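Local atomic coordinates of (R)-specific secondary-alkylsulfatase (Pseudomonas sp., PDB entry 2YHE), a protein that catalyses the zinc-dependent, enantioselective hydrolysis of (R)-secondary-alkyl sulfates with strict inversion of configuration, giving (S)-alcohols and sulfate. Residues Gly143-Asp148 and Asp278-Glu283; Leu547-Phe552 and Leu609-Leu614; Thr258-Ala263 and Lys540-Arg545. All blocks are in the same frame, centred on the assembly; numbering follows the deposited sequence. Where two conformers were deposited one is given.

Interaction 1: Gly143-Asp148 and Asp278-Glu283; sequences GLVLID and DGVELE
G143 and D278 bring the two backbones closest, with the CA of G143 7.1 Å from the CA of D278; from there the two segments run in broadly the same direction while drawing apart. They belong to different layers. Strand 144-147 lies within the larger mixed sheet, strand 280-286 in the second sheet, and the meeting of the two is the beta-beta interface at the core of the metallo-beta-lactamase fold. D278 and G279 both have positive phi, consistent with a type I' turn closing the hairpin between strands 272-277 and 280-286.

V145 is the central apolar side chain, its two methyls divided between two residues of the facing strand: CG2 meets V280 CG2 at 4.3 Å, and V145 CG1 meets L282 CD2 at the same 4.3 Å. A174 and V277 also touch V145, so the valine is enclosed by both layers. At the turn, D278 swings its carboxylate against the other segment (chi1 -162°, CG anti to N), where OD2 accepts the N-H of G143. The G143 N to D278 OD2 distance is 2.9 Å and the N-H...O angle 167°, but the donor arrives from above the carboxylate plane, 38° out of it. D278 OD1 pairs with the hydroxyl of S142, so two consecutive residues hold the carboxylate.

Chemically, the interface divides into nondirectional packing of V145 on V280 and L282, at distances of relaxed contact, and a directional polar clasp at one end, where the carboxylate ties the hairpin turn to the residue just before strand 144-147.

Interaction 2: Leu547-Phe552 and Leu609-Leu614; sequences LTPDMF and LTKPTL
F552 and L614 form the apolar centre of a contact between the first turns of two helices, 549-559 and 611-618, in the C-terminal alkyl sulfatase domain, a member of the SCP2 clan. The backbones are nearest at P549 and K611, whose CA atoms lie 6.8 Å apart.

The close packing is on the buried side. With CG anti to the backbone N (chi1 173°), the F552 ring extends from its helix toward the other one, and L614 takes one of the ring corners between its two methyls: F552 CE2 lies 3.6 Å from L614 CD1, and L614 CD2 is equally near that carbon while also reaching toward CZ. The two side chains cross obliquely. F576 touches both L614 and P549, so strand 570-576 of the domain's sheet also contributes to this apolar cluster.

The other half is looser and belongs to K611, which is partly exposed. Its aliphatic chain, bent at chi2 and chi3, passes along the loop that leads into helix 549-559; CE comes within 4.2 Å of T548 CA and 4.3 Å of P549 CD. The ammonium makes a weak hydrogen bond to the backbone of L547, with NZ 3.4 Å from L547 O. At that length the bond gives little directional hold, and the methylenes pack on the T548-P549 backbone and ring besides.

Each helix begins at a threonine N-cap. Past T610, the backbone N of K611 is taken up by D578 OD2. At T548 the cap is part of a capping box with M551: T548 N gives a weak bond to M551 SD, and M551 N donates to T548 OG1 over 3.1 Å, nearly straight at 174°.

Interaction 3: Thr258-Ala263 and Lys540-Arg545; sequences TNTLVA and KSEMGR
N259 O receives the backbone N-H of E542 over 2.7 Å and almost in line with the N259 carbonyl bond (C=O...N angle 177°). The CA of S541 adds a C-H...O approach to N259 O at 3.5 Å. One step on, where a parallel bridge would have L261 N donate to E542 O, a water intervenes: it accepts from L261 N at 2.9 Å and donates to E542 O. Residues 258-261 and 540-543 run nearly parallel, 6° apart, and so are paired partly directly and partly through solvent.

M543 leaves its backbone with CG anti to the carbonyl carbon (chi1 -59°) and lies against the peptide of T260, CG to T260 C 3.7 Å, with its SD and CE beside N259 CB. M543 CB packs on L261 CB at 3.9 Å. T258 CG2 packs on the CB, CG and CD methylenes of K540, while T258 OG1 bonds E154.

Farther out, R189 is bonded to both segments: its NE forms a salt bridge with E542 OE1, and its backbone N is hydrogen-bonded to T260 OG1, which also pairs with G186 O. E79 takes up the ammonium of K540. M543 reaches I182 and F185, the residues flanking the zinc ligands D183 and H184. This places an interdomain seam, a metallo-beta-lactamase loop against the loop preceding helix 549-559 in the C-terminal alkyl sulfatase region, beside the HxHxDH metal-binding motif.

In the fold
Interaction 3 closes in sequence just before interaction 2 opens, 540-545 leading on to 547-552; their centres are 14 Å apart, and they meet where K611 NZ comes 4.1 Å from R545 O. Helix 210-220 touches both, through L547 and M551 in one and L261 and M543 in the other. Interaction 1 stands apart, its nearest atoms about 10 Å from interaction 3 and about 18 Å from interaction 2. It lies away from the active site, although D148, at the end of its first segment, bonds ND1 of the zinc ligand H184. Interaction 3 is nearer: the side chain of N259 is about 8 Å from that of D183 and about 12 Å from a zinc ion.

Interaction 1: Gly143-Asp148 and Asp278-Glu283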
loop_
_atom_site.group_PDB
_atom_site.type_symbol
_atom_site.label_atom_id
_atom_site.label_comp_id
_atom_site.label_asym_id
_atom_site.label_seq_id
_atom_site.Cartn_x
_atom_site.Cartn_y
_atom_site.Cartn_z
ATOM N N GLY A 143 -22.229 -31.950 17.529
ATOM C CA GLY A 143 -22.582 -31.267 16.290
ATOM C C GLY A 143 -21.468 -31.100 15.278
ATOM O O GLY A 143 -20.534 -31.908 15.218
ATOM N N LEU A 144 -21.577 -30.038 14.463
ATOM C CA LEU A 144 -20.614 -29.729 13.412
ATOM C C LEU A 144 -19.834 -28.477 13.667
ATOM O O LEU A 144 -20.398 -27.454 14.058
ATOM C CB LEU A 144 -21.291 -29.611 12.038
ATOM C CG LEU A 144 -22.212 -30.740 11.606
ATOM C CD1 LEU A 144 -23.008 -30.311 10.406
ATOM C CD2 LEU A 144 -21.431 -32.034 11.339
ATOM N N VAL A 145 -18.524 -28.561 13.407
ATOM C CA VAL A 145 -17.570 -27.457 13.495
ATOM C C VAL A 145 -17.150 -27.145 12.060
ATOM O O VAL A 145 -16.633 -28.007 11.338
ATOM C CB VAL A 145 -16.380 -27.742 14.451
ATOM C CG1 VAL A 145 -15.286 -26.683 14.346
ATOM C CG2 VAL A 145 -16.844 -27.927 15.891
ATOM N N LEU A 146 -17.445 -25.926 11.641
ATOM C CA LEU A 146 -17.195 -25.477 10.271
ATOM C C LEU A 146 -16.029 -24.519 10.125
ATOM O O LEU A 146 -15.825 -23.651 10.980
ATOM C CB LEU A 146 -18.467 -24.793 9.713
ATOM C CG LEU A 146 -19.444 -25.625 8.875
ATOM C CD1 LEU A 146 -20.011 -26.815 9.658
ATOM C CD2 LEU A 146 -20.574 -24.766 8.405
ATOM N N ILE A 147 -15.267 -24.678 9.029
ATOM C CA ILE A 147 -14.211 -23.736 8.659
ATOM C C ILE A 147 -14.728 -23.059 7.407
ATOM O O ILE A 147 -14.760 -23.674 6.351
ATOM C CB ILE A 147 -12.754 -24.255 8.505
ATOM C CG1 ILE A 147 -12.317 -25.146 9.659
ATOM C CG2 ILE A 147 -11.804 -23.058 8.298
ATOM C CD1 ILE A 147 -10.998 -25.944 9.394
ATOM N N ASP A 148 -15.197 -21.816 7.567
ATOM C CA ASP A 148 -15.773 -20.928 6.552
ATOM C C ASP A 148 -17.201 -21.268 6.152
ATOM O O ASP A 148 -17.651 -22.403 6.326
ATOM C CB ASP A 148 -14.820 -20.601 5.395
ATOM C CG ASP A 148 -13.493 -19.984 5.825
ATOM O OD1 ASP A 148 -13.480 -19.233 6.815
ATOM O OD2 ASP A 148 -12.489 -20.196 5.124
ATOM N N ASP A 278 -16.489 -28.742 20.982
ATOM C CA ASP A 278 -17.243 -29.982 20.737
ATOM C C ASP A 278 -16.327 -31.184 20.468
ATOM O O ASP A 278 -16.546 -31.965 19.537
ATOM C CB ASP A 278 -18.328 -29.789 19.659
ATOM C CG ASP A 278 -19.398 -30.866 19.668
ATOM O OD1 ASP A 278 -20.007 -31.102 20.756
ATOM O OD2 ASP A 278 -19.619 -31.484 18.607
ATOM N N GLY A 279 -15.281 -31.279 21.290
ATOM C CA GLY A 279 -14.268 -32.332 21.233
ATOM C C GLY A 279 -13.345 -32.263 20.038
ATOM O O GLY A 279 -12.689 -33.258 19.709
ATOM N N VAL A 280 -13.300 -31.092 19.367
ATOM C CA VAL A 280 -12.452 -30.881 18.187
ATOM C C VAL A 280 -11.344 -29.918 18.554
ATOM O O VAL A 280 -11.614 -28.798 18.982
ATOM C CB VAL A 280 -13.238 -30.441 16.924
ATOM C CG1 VAL A 280 -12.311 -30.289 15.731
ATOM C CG2 VAL A 280 -14.360 -31.422 16.596
ATOM N N GLU A 281 -10.092 -30.388 18.428
ATOM C CA GLU A 281 -8.871 -29.631 18.691
ATOM C C GLU A 281 -8.530 -28.765 17.468
ATOM O O GLU A 281 -8.283 -29.280 16.368
ATOM C CB GLU A 281 -7.712 -30.581 19.023
ATOM C CG GLU A 281 -7.760 -31.169 20.423
ATOM C CD GLU A 281 -6.760 -32.271 20.727
ATOM O OE1 GLU A 281 -5.687 -32.323 20.074
ATOM O OE2 GLU A 281 -7.058 -33.088 21.633
ATOM N N LEU A 282 -8.575 -27.441 17.672
ATOM C CA LEU A 282 -8.300 -26.397 16.670
ATOM C C LEU A 282 -7.011 -25.655 17.075
ATOM O O LEU A 282 -6.941 -25.114 18.174
ATOM C CB LEU A 282 -9.487 -25.397 16.648
ATOM C CG LEU A 282 -10.673 -25.580 15.701
ATOM C CD1 LEU A 282 -10.914 -26.995 15.288
ATOM C CD2 LEU A 282 -11.904 -24.885 16.228
ATOM N N GLU A 283 -6.003 -25.644 16.213
ATOM C CA GLU A 283 -4.766 -24.907 16.470
ATOM C C GLU A 283 -4.590 -23.829 15.381
ATOM O O GLU A 283 -4.211 -24.130 14.244
ATOM C CB GLU A 283 -3.534 -25.831 16.564
ATOM C CG GLU A 283 -2.271 -25.097 17.002
ATOM C CD GLU A 283 -1.012 -25.918 17.243
ATOM O OE1 GLU A 283 -1.105 -27.135 17.533
ATOM O OE2 GLU A 283 0.082 -25.313 17.177
#

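Interaction 2: Leu547-Phe552 and Leu609-Leu614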
loop_
_atom_site.group_PDB
_atom_site.type_symbol
_atom_site.label_atom_id
_atom_site.label_comp_id
_atom_site.label_asym_id
_atom_site.label_seq_id
_atom_site.Cartn_x
_atom_site.Cartn_y
_atom_site.Cartn_z
ATOM N N LEU A 547 -22.710 -4.018 11.177
ATOM C CA LEU A 547 -22.148 -2.695 11.393
ATOM C C LEU A 547 -22.463 -2.059 12.740
ATOM O O LEU A 547 -23.630 -1.902 13.112
ATOM C CB LEU A 547 -22.599 -1.785 10.261
ATOM C CG LEU A 547 -21.583 -1.450 9.168
ATOM C CD1 LEU A 547 -20.800 -2.678 8.682
ATOM C CD2 LEU A 547 -22.262 -0.752 8.022
ATOM N N THR A 548 -21.406 -1.692 13.474
ATOM C CA THR A 548 -21.492 -0.986 14.760
ATOM C C THR A 548 -21.845 0.485 14.432
ATOM O O THR A 548 -21.551 0.911 13.304
ATOM C CB THR A 548 -20.130 -1.015 15.508
ATOM O OG1 THR A 548 -19.197 -0.161 14.856
ATOM C CG2 THR A 548 -19.539 -2.391 15.619
ATOM N N PRO A 549 -22.386 1.306 15.377
ATOM C CA PRO A 549 -22.647 2.726 15.042
ATOM C C PRO A 549 -21.393 3.423 14.501
ATOM O O PRO A 549 -21.497 4.150 13.505
ATOM C CB PRO A 549 -23.134 3.328 16.362
ATOM C CG PRO A 549 -23.706 2.160 17.100
ATOM C CD PRO A 549 -22.800 1.005 16.764
ATOM N N ASP A 550 -20.210 3.148 15.120
ATOM C CA ASP A 550 -18.911 3.699 14.675
ATOM C C ASP A 550 -18.712 3.397 13.192
ATOM O O ASP A 550 -18.550 4.335 12.419
ATOM C CB ASP A 550 -17.742 3.156 15.532
ATOM C CG ASP A 550 -16.340 3.349 14.981
ATOM O OD1 ASP A 550 -15.768 4.439 15.183
ATOM O OD2 ASP A 550 -15.780 2.373 14.432
ATOM N N MET A 551 -18.812 2.101 12.773
ATOM C CA MET A 551 -18.670 1.642 11.380
ATOM C C MET A 551 -19.668 2.327 10.494
ATOM O O MET A 551 -19.312 2.821 9.416
ATOM C CB MET A 551 -18.841 0.121 11.260
ATOM C CG MET A 551 -17.688 -0.656 11.847
ATOM S SD MET A 551 -18.122 -2.382 12.101
ATOM C CE MET A 551 -16.796 -2.883 13.088
ATOM N N PHE A 552 -20.914 2.393 10.961
ATOM C CA PHE A 552 -21.997 3.034 10.231
ATOM C C PHE A 552 -21.681 4.518 9.898
ATOM O O PHE A 552 -21.867 4.923 8.750
ATOM C CB PHE A 552 -23.317 2.870 11.015
ATOM C CG PHE A 552 -24.467 3.640 10.417
ATOM C CD1 PHE A 552 -25.201 3.111 9.365
ATOM C CD2 PHE A 552 -24.766 4.937 10.855
ATOM C CE1 PHE A 552 -26.237 3.843 8.790
ATOM C CE2 PHE A 552 -25.798 5.670 10.273
ATOM C CZ PHE A 552 -26.536 5.111 9.264
ATOM N N LEU A 609 -32.085 6.798 19.967
ATOM C CA LEU A 609 -32.641 5.680 19.201
ATOM C C LEU A 609 -31.871 4.401 19.471
ATOM O O LEU A 609 -31.017 4.359 20.359
ATOM C CB LEU A 609 -32.628 5.970 17.671
ATOM C CG LEU A 609 -31.434 6.762 17.048
ATOM C CD1 LEU A 609 -30.118 6.050 17.171
ATOM C CD2 LEU A 609 -31.659 7.005 15.590
ATOM N N THR A 610 -32.157 3.366 18.665
ATOM C CA THR A 610 -31.485 2.069 18.674
ATOM C C THR A 610 -30.811 1.863 17.320
ATOM O O THR A 610 -31.183 2.519 16.328
ATOM C CB THR A 610 -32.466 0.924 18.967
ATOM O OG1 THR A 610 -33.543 0.949 18.020
ATOM C CG2 THR A 610 -32.966 0.925 20.422
ATOM N N LYS A 611 -29.811 0.954 17.289
ATOM C CA LYS A 611 -29.062 0.563 16.086
ATOM C C LYS A 611 -30.060 0.125 14.980
ATOM O O LYS A 611 -30.019 0.734 13.895
ATOM C CB LYS A 611 -28.062 -0.571 16.421
ATOM C CG LYS A 611 -26.901 -0.724 15.446
ATOM C CD LYS A 611 -26.452 -2.184 15.337
ATOM C CE LYS A 611 -25.178 -2.481 16.087
ATOM N NZ LYS A 611 -24.632 -3.802 15.696
ATOM N N PRO A 612 -31.044 -0.802 15.264
ATOM C CA PRO A 612 -32.021 -1.169 14.218
ATOM C C PRO A 612 -32.753 0.023 13.592
ATOM O O PRO A 612 -32.871 0.093 12.361
ATOM C CB PRO A 612 -32.989 -2.088 14.963
ATOM C CG PRO A 612 -32.191 -2.659 16.071
ATOM C CD PRO A 612 -31.293 -1.574 16.511
ATOM N N THR A 613 -33.201 0.977 14.443
ATOM C CA THR A 613 -33.904 2.191 14.019
ATOM C C THR A 613 -33.038 3.023 13.071
ATOM O O THR A 613 -33.548 3.508 12.051
ATOM C CB THR A 613 -34.440 2.989 15.240
ATOM O OG1 THR A 613 -35.072 2.113 16.172
ATOM C CG2 THR A 613 -35.410 4.095 14.845
ATOM N N LEU A 614 -31.727 3.159 13.391
ATOM C CA LEU A 614 -30.791 3.930 12.562
ATOM C C LEU A 614 -30.643 3.289 11.192
ATOM O O LEU A 614 -30.746 3.986 10.173
ATOM C CB LEU A 614 -29.409 4.070 13.222
ATOM C CG LEU A 614 -28.745 5.457 13.198
ATOM C CD1 LEU A 614 -27.320 5.342 13.531
ATOM C CD2 LEU A 614 -28.982 6.272 11.898
#

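Interaction 3: Thr258-Ala263 and Lys540-Arg545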
loop_
_atom_site.group_PDB
_atom_site.type_symbol
_atom_site.label_atom_id
_atom_site.label_comp_id
_atom_site.label_asym_id
_atom_site.label_seq_id
_atom_site.Cartn_x
_atom_site.Cartn_y
_atom_site.Cartn_z
ATOM N N THR A 258 -27.231 -13.403 -1.814
ATOM C CA THR A 258 -27.145 -12.588 -0.607
ATOM C C THR A 258 -25.823 -12.719 0.166
ATOM O O THR A 258 -25.518 -13.774 0.747
ATOM C CB THR A 258 -28.353 -12.867 0.321
ATOM O OG1 THR A 258 -28.521 -14.261 0.502
ATOM C CG2 THR A 258 -29.642 -12.306 -0.203
ATOM N N ASN A 259 -25.067 -11.612 0.213
ATOM C CA ASN A 259 -23.840 -11.521 1.007
ATOM C C ASN A 259 -24.290 -11.119 2.400
ATOM O O ASN A 259 -25.119 -10.212 2.559
ATOM C CB ASN A 259 -22.861 -10.489 0.438
ATOM C CG ASN A 259 -22.354 -10.821 -0.941
ATOM O OD1 ASN A 259 -21.662 -11.816 -1.159
ATOM N ND2 ASN A 259 -22.732 -10.023 -1.912
ATOM N N THR A 260 -23.795 -11.856 3.412
ATOM C CA THR A 260 -24.124 -11.649 4.817
ATOM C C THR A 260 -22.843 -11.403 5.594
ATOM O O THR A 260 -21.741 -11.667 5.104
ATOM C CB THR A 260 -24.958 -12.821 5.384
ATOM O OG1 THR A 260 -24.136 -13.931 5.728
ATOM C CG2 THR A 260 -26.100 -13.264 4.475
ATOM N N LEU A 261 -22.992 -10.870 6.806
ATOM C CA LEU A 261 -21.892 -10.611 7.723
ATOM C C LEU A 261 -22.428 -10.792 9.122
ATOM O O LEU A 261 -23.400 -10.119 9.507
ATOM C CB LEU A 261 -21.367 -9.169 7.572
ATOM C CG LEU A 261 -19.845 -8.872 7.698
ATOM C CD1 LEU A 261 -19.631 -7.463 8.143
ATOM C CD2 LEU A 261 -19.107 -9.815 8.627
ATOM N N VAL A 262 -21.840 -11.740 9.859
ATOM C CA VAL A 262 -22.143 -11.961 11.271
ATOM C C VAL A 262 -20.822 -11.862 12.065
ATOM O O VAL A 262 -19.863 -12.574 11.757
ATOM C CB VAL A 262 -23.167 -13.096 11.665
ATOM C CG1 VAL A 262 -23.762 -13.801 10.449
ATOM C CG2 VAL A 262 -22.619 -14.086 12.687
ATOM N N ALA A 263 -20.734 -10.883 12.963
ATOM C CA ALA A 263 -19.518 -10.635 13.744
ATOM C C ALA A 263 -19.065 -11.833 14.592
ATOM O O ALA A 263 -19.903 -12.497 15.203
ATOM C CB ALA A 263 -19.681 -9.400 14.619
ATOM N N LYS A 540 -28.680 -7.710 -2.945
ATOM C CA LYS A 540 -29.368 -8.399 -1.874
ATOM C C LYS A 540 -28.537 -8.402 -0.575
ATOM O O LYS A 540 -28.948 -9.039 0.395
ATOM C CB LYS A 540 -29.609 -9.840 -2.344
ATOM C CG LYS A 540 -30.808 -10.040 -3.256
ATOM C CD LYS A 540 -30.891 -11.474 -3.712
ATOM C CE LYS A 540 -32.198 -11.748 -4.386
ATOM N NZ LYS A 540 -32.591 -13.152 -4.163
ATOM N N SER A 541 -27.382 -7.696 -0.548
ATOM C CA SER A 541 -26.462 -7.632 0.605
ATOM C C SER A 541 -27.077 -7.259 1.955
ATOM O O SER A 541 -27.708 -6.206 2.100
ATOM C CB SER A 541 -25.240 -6.760 0.309
ATOM O OG SER A 541 -24.351 -6.720 1.414
ATOM N N GLU A 542 -26.829 -8.121 2.947
ATOM C CA GLU A 542 -27.272 -7.991 4.332
ATOM C C GLU A 542 -26.091 -7.727 5.270
ATOM O O GLU A 542 -26.221 -7.888 6.489
ATOM C CB GLU A 542 -27.980 -9.285 4.758
ATOM C CG GLU A 542 -29.436 -9.374 4.351
ATOM C CD GLU A 542 -30.140 -10.669 4.709
ATOM O OE1 GLU A 542 -29.547 -11.509 5.425
ATOM O OE2 GLU A 542 -31.298 -10.845 4.263
ATOM N N MET A 543 -24.936 -7.320 4.707
ATOM C CA MET A 543 -23.711 -7.053 5.482
ATOM C C MET A 543 -23.830 -5.870 6.437
ATOM O O MET A 543 -23.185 -5.887 7.484
ATOM C CB MET A 543 -22.469 -6.944 4.584
ATOM C CG MET A 543 -22.203 -8.189 3.781
ATOM S SD MET A 543 -20.618 -8.199 2.905
ATOM C CE MET A 543 -20.944 -7.122 1.551
ATOM N N GLY A 544 -24.678 -4.891 6.099
ATOM C CA GLY A 544 -24.931 -3.694 6.905
ATOM C C GLY A 544 -25.501 -3.931 8.296
ATOM O O GLY A 544 -25.487 -3.031 9.132
ATOM N N ARG A 545 -25.996 -5.136 8.562
ATOM C CA ARG A 545 -26.583 -5.523 9.846
ATOM C C ARG A 545 -25.517 -5.658 10.937
ATOM O O ARG A 545 -25.803 -5.365 12.105
ATOM C CB ARG A 545 -27.346 -6.852 9.708
ATOM C CG ARG A 545 -28.543 -6.777 8.771
ATOM C CD ARG A 545 -29.175 -8.124 8.445
ATOM N NE ARG A 545 -29.758 -8.794 9.617
ATOM C CZ ARG A 545 -31.034 -9.156 9.744
ATOM N NH1 ARG A 545 -31.910 -8.879 8.785
ATOM N NH2 ARG A 545 -31.453 -9.753 10.853
HETATM O O HOH W 1 -25.686 -10.364 7.807
#